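Local coordinates for alpha-toxin (Clostridium novyi, PDB 2VK9), which belongs to the large clostridial toxins, its modelled fragment being a catalytic domain of the TcdA/TcdB family with a GT-A fold, at residues Glu150-Ile155 / Ser175-Leu180; Pro15-Glu20 / Pro64-Asn69; Lys322-Asn327 / His351-Leu356. All coordinates share one frame; numbering follows the deposited sequence.

Contact 1. Residues Glu150-Ile155 / Ser175-Leu180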
loop_
_atom_site.group_PDB
_atom_site.type_symbol
_atom_site.label_atom_id
_atom_site.label_comp_id
_atom_site.label_asym_id
_atom_site.label_seq_id
_atom_site.Cartn_x
_atom_site.Cartn_y
_atom_site.Cartn_z
ATOM N N GLU A 150 -0.697 12.363 -25.728
ATOM C CA GLU A 150 -1.511 12.530 -26.919
ATOM C C GLU A 150 -2.712 13.455 -26.686
ATOM O O GLU A 150 -3.162 14.136 -27.609
ATOM C CB GLU A 150 -1.961 11.166 -27.449
ATOM C CG GLU A 150 -2.019 11.079 -28.959
ATOM C CD GLU A 150 -0.661 11.265 -29.631
ATOM O OE1 GLU A 150 0.370 10.842 -29.059
ATOM O OE2 GLU A 150 -0.631 11.831 -30.749
ATOM N N SER A 151 -3.222 13.470 -25.457
ATOM C CA SER A 151 -4.383 14.280 -25.090
ATOM C C SER A 151 -3.946 15.697 -24.770
ATOM O O SER A 151 -4.674 16.651 -25.029
ATOM C CB SER A 151 -5.083 13.689 -23.873
ATOM O OG SER A 151 -4.173 13.574 -22.788
ATOM N N SER A 152 -2.757 15.820 -24.188
ATOM C CA SER A 152 -2.151 17.115 -23.947
ATOM C C SER A 152 -2.041 17.866 -25.271
ATOM O O SER A 152 -2.504 19.001 -25.391
ATOM C CB SER A 152 -0.771 16.950 -23.307
ATOM O OG SER A 152 -0.885 16.506 -21.967
ATOM N N LYS A 153 -1.446 17.211 -26.265
ATOM C CA LYS A 153 -1.292 17.768 -27.599
ATOM C C LYS A 153 -2.620 18.304 -28.145
ATOM O O LYS A 153 -2.708 19.468 -28.531
ATOM C CB LYS A 153 -0.713 16.708 -28.537
ATOM C CG LYS A 153 -0.098 17.267 -29.800
ATOM C CD LYS A 153 0.494 16.184 -30.682
ATOM C CE LYS A 153 0.975 16.800 -31.978
ATOM N NZ LYS A 153 1.871 15.888 -32.725
ATOM N N VAL A 154 -3.654 17.467 -28.146
ATOM C CA VAL A 154 -4.931 17.823 -28.770
ATOM C C VAL A 154 -5.546 19.071 -28.141
ATOM O O VAL A 154 -6.091 19.923 -28.848
ATOM C CB VAL A 154 -5.929 16.629 -28.781
ATOM C CG1 VAL A 154 -7.327 17.067 -29.188
ATOM C CG2 VAL A 154 -5.437 15.540 -29.725
ATOM N N ILE A 155 -5.421 19.197 -26.822
ATOM C CA ILE A 155 -6.036 20.310 -26.097
ATOM C C ILE A 155 -5.198 21.594 -26.163
ATOM O O ILE A 155 -5.761 22.690 -26.237
ATOM C CB ILE A 155 -6.414 19.913 -24.633
ATOM C CG1 ILE A 155 -7.518 18.838 -24.635
ATOM C CG2 ILE A 155 -6.869 21.122 -23.803
ATOM C CD1 ILE A 155 -8.774 19.164 -25.481
ATOM N N SER A 175 -8.680 20.180 -16.671
ATOM C CA SER A 175 -10.129 19.956 -16.764
ATOM C C SER A 175 -10.540 19.504 -18.155
ATOM O O SER A 175 -11.282 18.534 -18.303
ATOM C CB SER A 175 -10.904 21.220 -16.400
ATOM O OG SER A 175 -10.712 21.547 -15.039
ATOM N N ASP A 176 -10.055 20.223 -19.166
ATOM C CA ASP A 176 -10.357 19.914 -20.561
ATOM C C ASP A 176 -9.638 18.654 -21.011
ATOM O O ASP A 176 -10.212 17.848 -21.748
ATOM C CB ASP A 176 -10.005 21.094 -21.484
ATOM C CG ASP A 176 -11.150 22.109 -21.622
ATOM O OD1 ASP A 176 -12.274 21.714 -22.024
ATOM O OD2 ASP A 176 -10.918 23.310 -21.346
ATOM N N ARG A 177 -8.393 18.487 -20.560
ATOM C CA ARG A 177 -7.608 17.296 -20.883
ATOM C C ARG A 177 -8.269 16.032 -20.343
ATOM O O ARG A 177 -8.290 15.006 -21.026
ATOM C CB ARG A 177 -6.175 17.405 -20.360
ATOM C CG ARG A 177 -5.270 16.299 -20.873
ATOM C CD ARG A 177 -3.838 16.460 -20.417
ATOM N NE ARG A 177 -3.643 16.096 -19.015
ATOM C CZ ARG A 177 -2.457 16.053 -18.405
ATOM N NH1 ARG A 177 -1.346 16.345 -19.068
ATOM N NH2 ARG A 177 -2.373 15.713 -17.128
ATOM N N MET A 178 -8.818 16.118 -19.130
ATOM C CA MET A 178 -9.479 14.985 -18.490
ATOM C C MET A 178 -10.723 14.530 -19.244
ATOM O O MET A 178 -11.002 13.330 -19.317
ATOM C CB MET A 178 -9.834 15.307 -17.038
ATOM C CG MET A 178 -10.494 14.152 -16.265
ATOM S SD MET A 178 -9.432 12.716 -15.948
ATOM C CE MET A 178 -8.001 13.556 -15.269
ATOM N N LYS A 179 -11.466 15.487 -19.795
ATOM C CA LYS A 179 -12.668 15.175 -20.572
ATOM C C LYS A 179 -12.297 14.257 -21.728
ATOM O O LYS A 179 -13.057 13.360 -22.086
ATOM C CB LYS A 179 -13.326 16.450 -21.121
ATOM C CG LYS A 179 -13.933 17.386 -20.074
ATOM C CD LYS A 179 -14.735 18.505 -20.753
ATOM C CE LYS A 179 -14.981 19.714 -19.829
ATOM N NZ LYS A 179 -15.362 20.940 -20.610
ATOM N N LEU A 180 -11.115 14.492 -22.290
ATOM C CA LEU A 180 -10.620 13.734 -23.427
ATOM C C LEU A 180 -9.974 12.411 -22.992
ATOM O O LEU A 180 -10.197 11.369 -23.627
ATOM C CB LEU A 180 -9.637 14.587 -24.230
ATOM C CG LEU A 180 -9.224 14.097 -25.619
ATOM C CD1 LEU A 180 -10.408 14.111 -26.576
ATOM C CD2 LEU A 180 -8.070 14.928 -26.164
#

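Contact 2. Residues Pro15-Glu20 / Pro64-Asn69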
loop_
_atom_site.group_PDB
_atom_site.type_symbol
_atom_site.label_atom_id
_atom_site.label_comp_id
_atom_site.label_asym_id
_atom_site.label_seq_id
_atom_site.Cartn_x
_atom_site.Cartn_y
_atom_site.Cartn_z
ATOM N N PRO A 15 -26.124 0.652 42.403
ATOM C CA PRO A 15 -26.886 0.310 43.616
ATOM C C PRO A 15 -28.362 0.042 43.354
ATOM O O PRO A 15 -29.047 0.870 42.762
ATOM C CB PRO A 15 -26.736 1.553 44.493
ATOM C CG PRO A 15 -25.498 2.193 44.045
ATOM C CD PRO A 15 -25.284 1.847 42.603
ATOM N N LEU A 16 -28.829 -1.124 43.742
ATOM C CA LEU A 16 -30.216 -1.559 43.624
ATOM C C LEU A 16 -30.654 -1.620 42.165
ATOM O O LEU A 16 -31.903 -1.530 41.898
ATOM C CB LEU A 16 -31.139 -0.627 44.412
ATOM C CG LEU A 16 -30.945 -0.607 45.930
ATOM C CD1 LEU A 16 -31.828 0.455 46.569
ATOM C CD2 LEU A 16 -31.229 -1.977 46.527
ATOM N N LYS A 17 -29.775 -1.818 41.229
ATOM C CA LYS A 17 -30.141 -2.026 39.830
ATOM C C LYS A 17 -30.047 -3.503 39.473
ATOM O O LYS A 17 -28.989 -4.119 39.634
ATOM C CB LYS A 17 -29.277 -1.182 38.890
ATOM C CG LYS A 17 -29.345 -1.615 37.458
ATOM C CD LYS A 17 -28.877 -0.539 36.507
ATOM C CE LYS A 17 -29.289 -0.910 35.092
ATOM N NZ LYS A 17 -29.363 0.237 34.174
ATOM N N ARG A 18 -31.167 -4.055 39.000
ATOM C CA ARG A 18 -31.259 -5.457 38.577
ATOM C C ARG A 18 -30.317 -5.734 37.425
ATOM O O ARG A 18 -30.061 -4.854 36.604
ATOM C CB ARG A 18 -32.687 -5.803 38.159
ATOM C CG ARG A 18 -33.683 -5.846 39.318
ATOM C CD ARG A 18 -35.111 -6.147 38.834
ATOM N NE ARG A 18 -35.317 -7.572 38.535
ATOM C CZ ARG A 18 -35.535 -8.520 39.453
ATOM N NH1 ARG A 18 -35.575 -8.218 40.749
ATOM N NH2 ARG A 18 -35.708 -9.783 39.078
ATOM N N LYS A 19 -29.781 -6.949 37.384
ATOM C CA LYS A 19 -28.915 -7.364 36.288
ATOM C C LYS A 19 -29.782 -7.659 35.070
ATOM O O LYS A 19 -30.760 -8.395 35.165
ATOM C CB LYS A 19 -28.106 -8.608 36.672
ATOM C CG LYS A 19 -26.996 -8.404 37.714
ATOM C CD LYS A 19 -26.642 -9.752 38.357
ATOM C CE LYS A 19 -25.424 -9.668 39.250
ATOM N NZ LYS A 19 -25.584 -8.779 40.450
ATOM N N GLU A 20 -29.437 -7.072 33.929
ATOM C CA GLU A 20 -30.137 -7.369 32.692
ATOM C C GLU A 20 -29.651 -8.717 32.131
ATOM O O GLU A 20 -28.514 -9.127 32.397
ATOM C CB GLU A 20 -29.940 -6.245 31.677
ATOM C CG GLU A 20 -30.288 -4.837 32.179
ATOM C CD GLU A 20 -29.079 -4.067 32.741
ATOM O OE1 GLU A 20 -28.978 -2.844 32.481
ATOM O OE2 GLU A 20 -28.225 -4.674 33.431
ATOM N N PRO A 64 -28.290 2.509 25.831
ATOM C CA PRO A 64 -27.348 3.600 25.575
ATOM C C PRO A 64 -27.094 4.462 26.805
ATOM O O PRO A 64 -26.006 5.017 26.968
ATOM C CB PRO A 64 -28.049 4.433 24.495
ATOM C CG PRO A 64 -29.457 3.975 24.493
ATOM C CD PRO A 64 -29.439 2.561 24.912
ATOM N N SER A 65 -28.086 4.564 27.675
ATOM C CA SER A 65 -27.969 5.468 28.812
ATOM C C SER A 65 -27.616 4.770 30.141
ATOM O O SER A 65 -27.658 5.396 31.193
ATOM C CB SER A 65 -29.240 6.326 28.938
ATOM O OG SER A 65 -30.393 5.509 29.092
ATOM N N SER A 66 -27.249 3.490 30.076
ATOM C CA SER A 66 -26.986 2.695 31.278
ATOM C C SER A 66 -25.794 3.200 32.047
ATOM O O SER A 66 -24.843 3.711 31.473
ATOM C CB SER A 66 -26.756 1.232 30.939
ATOM O OG SER A 66 -26.337 0.522 32.090
ATOM N N GLY A 67 -25.849 3.034 33.359
ATOM C CA GLY A 67 -24.787 3.489 34.229
ATOM C C GLY A 67 -23.627 2.537 34.220
ATOM O O GLY A 67 -22.563 2.876 34.719
ATOM N N ARG A 68 -23.839 1.350 33.650
ATOM C CA ARG A 68 -22.813 0.297 33.566
ATOM C C ARG A 68 -21.836 0.521 32.413
ATOM O O ARG A 68 -20.776 -0.095 32.380
ATOM C CB ARG A 68 -23.456 -1.089 33.406
ATOM C CG ARG A 68 -24.520 -1.414 34.433
ATOM C CD ARG A 68 -24.810 -2.901 34.560
ATOM N NE ARG A 68 -25.148 -3.211 35.953
ATOM C CZ ARG A 68 -26.344 -3.599 36.389
ATOM N NH1 ARG A 68 -27.356 -3.764 35.556
ATOM N NH2 ARG A 68 -26.524 -3.838 37.676
ATOM N N ASN A 69 -22.196 1.400 31.478
ATOM C CA ASN A 69 -21.429 1.594 30.250
ATOM C C ASN A 69 -19.974 1.959 30.430
ATOM O O ASN A 69 -19.115 1.389 29.769
ATOM C CB ASN A 69 -22.099 2.606 29.337
ATOM C CG ASN A 69 -23.314 2.045 28.652
ATOM O OD1 ASN A 69 -23.629 0.864 28.791
ATOM N ND2 ASN A 69 -24.012 2.892 27.903
#

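Contact 3. Residues Lys322-Asn327 / His351-Leu356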
loop_
_atom_site.group_PDB
_atom_site.type_symbol
_atom_site.label_atom_id
_atom_site.label_comp_id
_atom_site.label_asym_id
_atom_site.label_seq_id
_atom_site.Cartn_x
_atom_site.Cartn_y
_atom_site.Cartn_z
ATOM N N LYS A 322 32.756 -0.788 0.416
ATOM C CA LYS A 322 32.572 -2.236 0.465
ATOM C C LYS A 322 32.200 -2.811 -0.898
ATOM O O LYS A 322 31.968 -4.021 -1.029
ATOM C CB LYS A 322 31.532 -2.605 1.519
ATOM C CG LYS A 322 31.984 -2.319 2.943
ATOM C CD LYS A 322 33.141 -3.218 3.354
ATOM C CE LYS A 322 33.560 -2.940 4.781
ATOM N NZ LYS A 322 34.437 -4.007 5.327
ATOM N N LYS A 323 32.167 -1.930 -1.901
ATOM C CA LYS A 323 31.925 -2.288 -3.302
ATOM C C LYS A 323 30.697 -3.188 -3.471
ATOM O O LYS A 323 30.784 -4.300 -3.973
ATOM C CB LYS A 323 33.193 -2.880 -3.946
ATOM C CG LYS A 323 34.320 -1.844 -4.182
ATOM C CD LYS A 323 35.556 -2.449 -4.890
ATOM C CE LYS A 323 36.437 -3.270 -3.932
ATOM N NZ LYS A 323 37.548 -3.972 -4.627
ATOM N N LEU A 324 29.552 -2.673 -3.044
ATOM C CA LEU A 324 28.294 -3.404 -3.078
ATOM C C LEU A 324 27.439 -3.104 -4.313
ATOM O O LEU A 324 26.513 -3.839 -4.621
ATOM C CB LEU A 324 27.487 -3.101 -1.815
ATOM C CG LEU A 324 28.078 -3.583 -0.498
ATOM C CD1 LEU A 324 27.080 -3.380 0.608
ATOM C CD2 LEU A 324 28.470 -5.046 -0.605
ATOM N N MET A 325 27.749 -2.018 -5.008
ATOM C CA MET A 325 26.956 -1.542 -6.132
ATOM C C MET A 325 27.855 -0.724 -7.042
ATOM O O MET A 325 28.692 0.044 -6.570
ATOM C CB MET A 325 25.833 -0.640 -5.625
ATOM C CG MET A 325 24.508 -1.320 -5.391
ATOM S SD MET A 325 23.588 -0.434 -4.128
ATOM C CE MET A 325 21.952 -0.445 -4.821
ATOM N N ASN A 326 27.684 -0.878 -8.347
ATOM C CA ASN A 326 28.508 -0.137 -9.290
ATOM C C ASN A 326 28.015 1.264 -9.615
ATOM O O ASN A 326 28.768 2.091 -10.131
ATOM C CB ASN A 326 28.692 -0.940 -10.567
ATOM C CG ASN A 326 29.906 -1.824 -10.510
ATOM O OD1 ASN A 326 30.930 -1.454 -9.918
ATOM N ND2 ASN A 326 29.813 -3.001 -11.132
ATOM N N ASN A 327 26.758 1.538 -9.301
ATOM C CA ASN A 327 26.137 2.768 -9.742
ATOM C C ASN A 327 25.386 3.408 -8.593
ATOM O O ASN A 327 24.173 3.596 -8.651
ATOM C CB ASN A 327 25.213 2.474 -10.932
ATOM C CG ASN A 327 24.783 3.727 -11.680
ATOM O OD1 ASN A 327 25.332 4.812 -11.473
ATOM N ND2 ASN A 327 23.788 3.579 -12.555
ATOM N N HIS A 351 35.244 -2.023 9.732
ATOM C CA HIS A 351 34.179 -2.916 10.179
ATOM C C HIS A 351 33.885 -3.990 9.143
ATOM O O HIS A 351 34.022 -3.751 7.948
ATOM C CB HIS A 351 32.916 -2.121 10.500
ATOM C CG HIS A 351 32.942 -1.470 11.850
ATOM N ND1 HIS A 351 32.060 -1.807 12.856
ATOM C CD2 HIS A 351 33.754 -0.516 12.366
ATOM C CE1 HIS A 351 32.321 -1.082 13.930
ATOM N NE2 HIS A 351 33.345 -0.293 13.659
ATOM N N ASP A 352 33.496 -5.174 9.612
ATOM C CA ASP A 352 33.121 -6.284 8.734
ATOM C C ASP A 352 31.836 -5.960 7.969
ATOM O O ASP A 352 30.991 -5.198 8.452
ATOM C CB ASP A 352 32.958 -7.584 9.537
ATOM C CG ASP A 352 32.919 -8.833 8.647
ATOM O OD1 ASP A 352 31.837 -9.181 8.112
ATOM O OD2 ASP A 352 33.982 -9.475 8.483
ATOM N N ILE A 353 31.700 -6.543 6.779
ATOM C CA ILE A 353 30.550 -6.306 5.902
ATOM C C ILE A 353 29.214 -6.794 6.479
ATOM O O ILE A 353 28.181 -6.153 6.293
ATOM C CB ILE A 353 30.800 -6.897 4.496
ATOM C CG1 ILE A 353 30.007 -6.132 3.438
ATOM C CG2 ILE A 353 30.542 -8.414 4.457
ATOM C CD1 ILE A 353 30.694 -6.160 2.067
ATOM N N ASN A 354 29.252 -7.927 7.181
ATOM C CA ASN A 354 28.059 -8.530 7.772
ATOM C C ASN A 354 27.729 -7.901 9.116
ATOM O O ASN A 354 26.714 -8.200 9.741
ATOM C CB ASN A 354 28.242 -10.041 7.899
ATOM C CG ASN A 354 28.418 -10.711 6.552
ATOM O OD1 ASN A 354 27.577 -10.573 5.658
ATOM N ND2 ASN A 354 29.520 -11.440 6.395
ATOM N N ASP A 355 28.606 -7.012 9.545
ATOM C CA ASP A 355 28.389 -6.237 10.734
ATOM C C ASP A 355 27.623 -4.963 10.344
ATOM O O ASP A 355 26.920 -4.366 11.165
ATOM C CB ASP A 355 29.750 -5.920 11.349
ATOM C CG ASP A 355 29.656 -5.413 12.774
ATOM O OD1 ASP A 355 28.526 -5.137 13.253
ATOM O OD2 ASP A 355 30.729 -5.278 13.417
ATOM N N LEU A 356 27.742 -4.576 9.075
ATOM C CA LEU A 356 27.163 -3.331 8.572
ATOM C C LEU A 356 25.771 -3.506 7.985
ATOM O O LEU A 356 24.875 -2.706 8.255
ATOM C CB LEU A 356 28.083 -2.726 7.515
ATOM C CG LEU A 356 29.404 -2.138 8.006
ATOM C CD1 LEU A 356 30.429 -2.157 6.891
ATOM C CD2 LEU A 356 29.183 -0.732 8.521
#

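Contact 1. Residues Glu150-Ile155 / Ser175-Leu180
Ser-152 and Arg-177 make the hydrogen bond between two helices of the TcdA/TcdB-type catalytic domain, 140-157 and 173-195, whose short segments run 122° apart in direction and approach to 9.2 Å between axes. Arg-177 NH1 donates to Ser-152 OG at 2.9 Å. The serine oxygen sits at the edge of the guanidinium, close to its plane, and the bond is moderately straight, with an N-H...O angle of 155°. Before that tip is reached, the methylene part of Arg-177 passes Ser-151, whose OG lies 3.5 Å from Arg-177 CG. The arginine chain stays extended through CG and CD and then bends at chi3 (75°), which turns the guanidinium to the Ser-152 hydroxyl.

Apolar side chains fill the other part of the crossing. Leu-180 reaches over with one branch: its CD2 touches Val-154 CG1 at 3.8 Å, the two side chains crossing at about a right angle, and the same methyl lies 4.2 Å from Ile-155 CG1. Ile-155 splits its two branches between neighbours, since CG1 also rests near the backbone of Arg-177 while CG2 meets Asp-176 CB at 3.9 Å. Leu-180 and Ile-155 thus fill the space between the helices beside the polar pair.

Further out, both serine hydroxyls are tied back into their own helix: Ser-151 OG bonds to the carbonyls of Ile-147 and Ile-148, and Ser-152 OG to that of Ile-148. The far end of Arg-177 is held too, because NH2 bonds to Phe-464 O, so the guanidinium is gripped at both terminal nitrogens and its rotation is restricted. Where the backbones come nearest, Ser-151 CA and Arg-177 CA are 6.1 Å apart.

Contact 2. Residues Pro15-Glu20 / Pro64-Asn69
Arg-68 reaches across from the loop 64-69 and puts its guanidinium against the backbone and side chains of 15-20. Its CG lies beside the backbone N (chi1 -52°), and the chain bends at chi3, which presents the two terminal nitrogens to the opposite loop. NH2 donates to Lys-17 O at 3.2 Å, and NH1 to Arg-18 O at 3.1 Å in a nearly straight bond (175°). Both oxygens lie close to the guanidinium plane, although the nitrogens stand above the planes of the carbonyls they serve.

NH1 also forms a salt bridge with Glu-20 OE2; its modelled length is too short to be taken literally. Carboxylate and guanidinium are turned 63° against each other, so this is no flat, two-pronged pairing. Lys-17, extended beyond CG, lays its methylenes over one guanidinium face, with CD 3.6 Å above the plane and offset toward the rim. Its NZ pairs with Glu-20 OE1 at 3.5 Å, and the three residues form a salt-bridge network in which the carboxylate probably offsets both positive charges.

Ser-66 OG accepts from Arg-68 N as a capping bond and is joined to Tyr-59 OH, which also meets Glu-20 OE1. Arg-68 NE binds Ala-12 O. In the fold, this surface contact ties the loop leading into helix 21-35 to the connection between helices 42-62 and 69-90.

Contact 3. Residues Lys322-Asn327 / His351-Leu356
Lys-322 crosses to the 351-356 segment by bending near its root: CG lies beside the backbone N (chi1 -67°), chi2 turns the same way (-67°), and the rest of the chain runs straight. That path carries NZ to His-351 O, where it donates a hydrogen bond of 2.7 Å, nearly along the C=O axis (163°). Ile-353 comes to meet it with CG1 anti to its backbone N, which extends CD1 toward Lys-322 CB and Leu-324 CD2, where it touches both.

The contact joins two capping motifs of the catalytic domain. Helix 307-321 closes in a Schellman motif, with Lys-323 the first residue to leave helical geometry at positive phi, and the short, weakly bonded helix 353-356 starts at the N-cap Asp-352. The lysine just past the end of helix 307-321 therefore holds the carbonyl just ahead of helix 353-356, with helix 338-349 between them in the chain.

Along the lysine's methylenes the packing is apolar. Ile-353 CD1 lies 3.7 Å from Lys-322 CB and equally 3.7 Å from Leu-324 CD2, so this one methyl rests against both lysine and leucine. The isoleucine slides past each of them in the opposite direction. Leu-356 crosses the lysine at about a right angle, its CD1 resting 3.9 Å from Lys-322 CE.

Leu-324 and Leu-356 both lean on Ile-318 of helix 307-321, and Leu-324 also touches Met-119 of helix 111-123. The His-351 ring is stacked with that of Phe-347, which probably helps to place the residue whose carbonyl the lysine uses. At the cap itself, Asp-352 OD1 accepts from Asn-354 N at 3.0 Å, the amide approaching on the anti side of the carboxylate.

Overall arrangement
The three contacts follow one another along the chain, each closing before the next opens, in the order contact 2, contact 1, contact 3. None touches another. Contacts 1 and 3 both belong to the catalytic domain, yet their centres are 49 Å apart and their nearest atoms about 29 Å. Contact 2, at the N-terminal helices, is more remote still: its centre is 64 Å from that of contact 1 and 66 Å from that of contact 3. All lie well away from the middle of the chain, with centres 29, 44 and 30 Å from it for contacts 1, 2 and 3. They join helices and loops at separate peripheral places.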